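Local structure of alkane monooxygenase (Geobacillus thermodenitrificans, 3B9O) at residues A[10-15]-A[80-85]. The protein is a flavin mononucleotide-binding member of the luciferase-like monooxygenase family, with a TIM-barrel fold. Numbering follows the deposited sequence.
Sequences FEMNCV and IPVNDP
Asn13 O accepts a backbone hydrogen bond from Asn83 N (2.8 Å, N-H...O angle 166°), joining the C-terminal end of a TIM-barrel strand, 6-12, to the loop between helices 71-75 and 89-94. Asn13 is the centre of an inverse gamma turn, closed by a weak bond from Cys14 N to Met12 O; beyond the strand, the chain runs roughly antiparallel to 81-85.

The side chain of Asn13 lies across that of Asn83: its CG rests on Asn83 CB, with the two amide planes nearly perpendicular. Asn13 CB, for its part, lies 3.4 Å from the backbone oxygen, Asn83 O. A short, flat side chain suits this buried place, where Tyr33, Leu88 and Trp39 also touch it.

Met12 is long and unbranched, and can therefore reach the loop although its backbone stands well back. CB starts along the flank of Cys14 SG, and Met12 CG passes 3.6 Å from Cys14 SG. SD follows on the same flank, in van der Waals contact with it, and Met12 CE ends 3.6 Å from Val82 CG1. The chain gets this far because it is extended throughout, with CG opposite the backbone N (chi1 -170°). Ala57 and Gln79 also pack on it, and the side chain comes within about 6 Å of the bound flavin mononucleotide. Val82, beta-branched and at home in an extended backbone, turns CG1 to this methyl group while its CA makes a CH...O contact with Asn13 O.

Pro81, entered through a cis peptide bond, has no N-H to donate but offers its carbonyl: Cys14 CB packs against Pro81 O, and one water bridges the two segments, donating to Pro81 O at 2.6 Å and accepting from Val15 N at 2.8 Å.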
loop_
_atom_site.group_PDB
_atom_site.type_symbol
_atom_site.label_atom_id
_atom_site.label_comp_id
_atom_site.label_asym_id
_atom_site.label_seq_id
_atom_site.Cartn_x
_atom_site.Cartn_y
_atom_site.Cartn_z
ATOM N N PHE A 10 0.862 3.992 7.228
ATOM C CA PHE A 10 -0.349 3.552 6.534
ATOM C C PHE A 10 -1.435 4.634 6.599
ATOM O O PHE A 10 -1.873 5.075 7.689
ATOM C CB PHE A 10 -0.874 2.248 7.121
ATOM C CG PHE A 10 -1.857 1.529 6.261
ATOM C CD1 PHE A 10 -1.664 1.417 4.888
ATOM C CD2 PHE A 10 -2.973 0.913 6.839
ATOM C CE1 PHE A 10 -2.577 0.728 4.094
ATOM C CE2 PHE A 10 -3.881 0.192 6.038
ATOM C CZ PHE A 10 -3.679 0.088 4.692
ATOM N N GLU A 11 -1.893 5.044 5.425
ATOM C CA GLU A 11 -2.783 6.211 5.353
ATOM C C GLU A 11 -3.813 6.036 4.239
ATOM O O GLU A 11 -3.722 5.120 3.435
ATOM C CB GLU A 11 -1.885 7.464 5.142
ATOM C CG GLU A 11 -2.479 8.834 5.274
ATOM C CD GLU A 11 -3.387 9.065 6.511
ATOM O OE1 GLU A 11 -4.534 8.622 6.486
ATOM O OE2 GLU A 11 -2.983 9.740 7.459
ATOM N N MET A 12 -4.806 6.918 4.213
ATOM C CA MET A 12 -5.787 6.963 3.138
ATOM C C MET A 12 -6.368 8.373 3.110
ATOM O O MET A 12 -6.616 8.973 4.170
ATOM C CB MET A 12 -6.924 5.920 3.345
ATOM C CG MET A 12 -7.862 5.759 2.112
ATOM S SD MET A 12 -8.916 4.299 2.289
ATOM C CE MET A 12 -10.186 4.693 1.101
ATOM N N ASN A 13 -6.644 8.854 1.889
ATOM C CA ASN A 13 -7.164 10.199 1.667
ATOM C C ASN A 13 -8.699 10.211 1.959
ATOM O O ASN A 13 -9.518 10.390 1.049
ATOM C CB ASN A 13 -6.882 10.623 0.218
ATOM C CG ASN A 13 -6.991 12.104 0.003
ATOM O OD1 ASN A 13 -6.686 12.600 -1.095
ATOM N ND2 ASN A 13 -7.373 12.849 1.062
ATOM N N CYS A 14 -9.060 10.021 3.221
ATOM C CA CYS A 14 -10.468 9.979 3.640
ATOM C C CYS A 14 -10.524 10.227 5.125
ATOM O O CYS A 14 -9.494 10.465 5.739
ATOM C CB CYS A 14 -11.128 8.632 3.300
ATOM S SG CYS A 14 -10.443 7.156 4.184
ATOM N N VAL A 15 -11.707 10.081 5.713
ATOM C CA VAL A 15 -11.870 10.296 7.150
ATOM C C VAL A 15 -11.617 9.004 7.927
ATOM O O VAL A 15 -10.586 8.905 8.637
ATOM C CB VAL A 15 -13.260 10.915 7.490
ATOM C CG1 VAL A 15 -13.464 11.043 9.019
ATOM C CG2 VAL A 15 -13.462 12.232 6.726
ATOM N N ILE A 80 -15.818 6.850 2.941
ATOM C CA ILE A 80 -16.629 7.814 2.177
ATOM C C ILE A 80 -16.903 8.982 3.164
ATOM O O ILE A 80 -17.222 8.757 4.321
ATOM C CB ILE A 80 -17.917 7.158 1.550
ATOM C CG1 ILE A 80 -18.574 8.121 0.518
ATOM C CG2 ILE A 80 -18.889 6.640 2.673
ATOM C CD1 ILE A 80 -19.701 7.547 -0.333
ATOM N N PRO A 81 -16.607 10.217 2.766
ATOM C CA PRO A 81 -16.011 10.642 1.494
ATOM C C PRO A 81 -14.553 10.115 1.346
ATOM O O PRO A 81 -13.895 9.785 2.361
ATOM C CB PRO A 81 -16.019 12.157 1.617
ATOM C CG PRO A 81 -15.862 12.389 3.133
ATOM C CD PRO A 81 -16.779 11.351 3.695
ATOM N N VAL A 82 -14.094 10.014 0.096
ATOM C CA VAL A 82 -12.713 9.631 -0.229
ATOM C C VAL A 82 -12.214 10.507 -1.377
ATOM O O VAL A 82 -12.895 10.619 -2.393
ATOM C CB VAL A 82 -12.555 8.292 -0.972
ATOM C CG1 VAL A 82 -11.216 7.566 -0.721
ATOM C CG2 VAL A 82 -13.843 7.525 -1.282
ATOM N N ASN A 83 -11.026 11.073 -1.228
ATOM C CA ASN A 83 -10.400 11.853 -2.288
ATOM C C ASN A 83 -9.306 11.053 -2.966
ATOM O O ASN A 83 -8.856 10.034 -2.442
ATOM C CB ASN A 83 -9.827 13.181 -1.716
ATOM C CG ASN A 83 -10.930 14.244 -1.422
ATOM O OD1 ASN A 83 -10.646 15.365 -0.939
ATOM N ND2 ASN A 83 -12.166 13.906 -1.743
ATOM N N ASP A 84 -8.835 11.544 -4.111
ATOM C CA ASP A 84 -7.846 10.809 -4.907
ATOM C C ASP A 84 -6.462 10.934 -4.266
ATOM O O ASP A 84 -5.999 12.064 -3.989
ATOM C CB ASP A 84 -7.819 11.356 -6.343
ATOM C CG ASP A 84 -6.704 10.745 -7.164
ATOM O OD1 ASP A 84 -5.795 11.468 -7.541
ATOM O OD2 ASP A 84 -6.715 9.535 -7.410
ATOM N N PRO A 85 -5.773 9.788 -4.060
ATOM C CA PRO A 85 -4.443 9.825 -3.421
ATOM C C PRO A 85 -3.331 10.402 -4.307
ATOM O O PRO A 85 -2.415 11.014 -3.761
ATOM C CB PRO A 85 -4.155 8.346 -3.085
ATOM C CG PRO A 85 -4.986 7.556 -4.033
ATOM C CD PRO A 85 -6.198 8.400 -4.388
HETATM O O HOH W 1 -14.083 8.966 4.822
#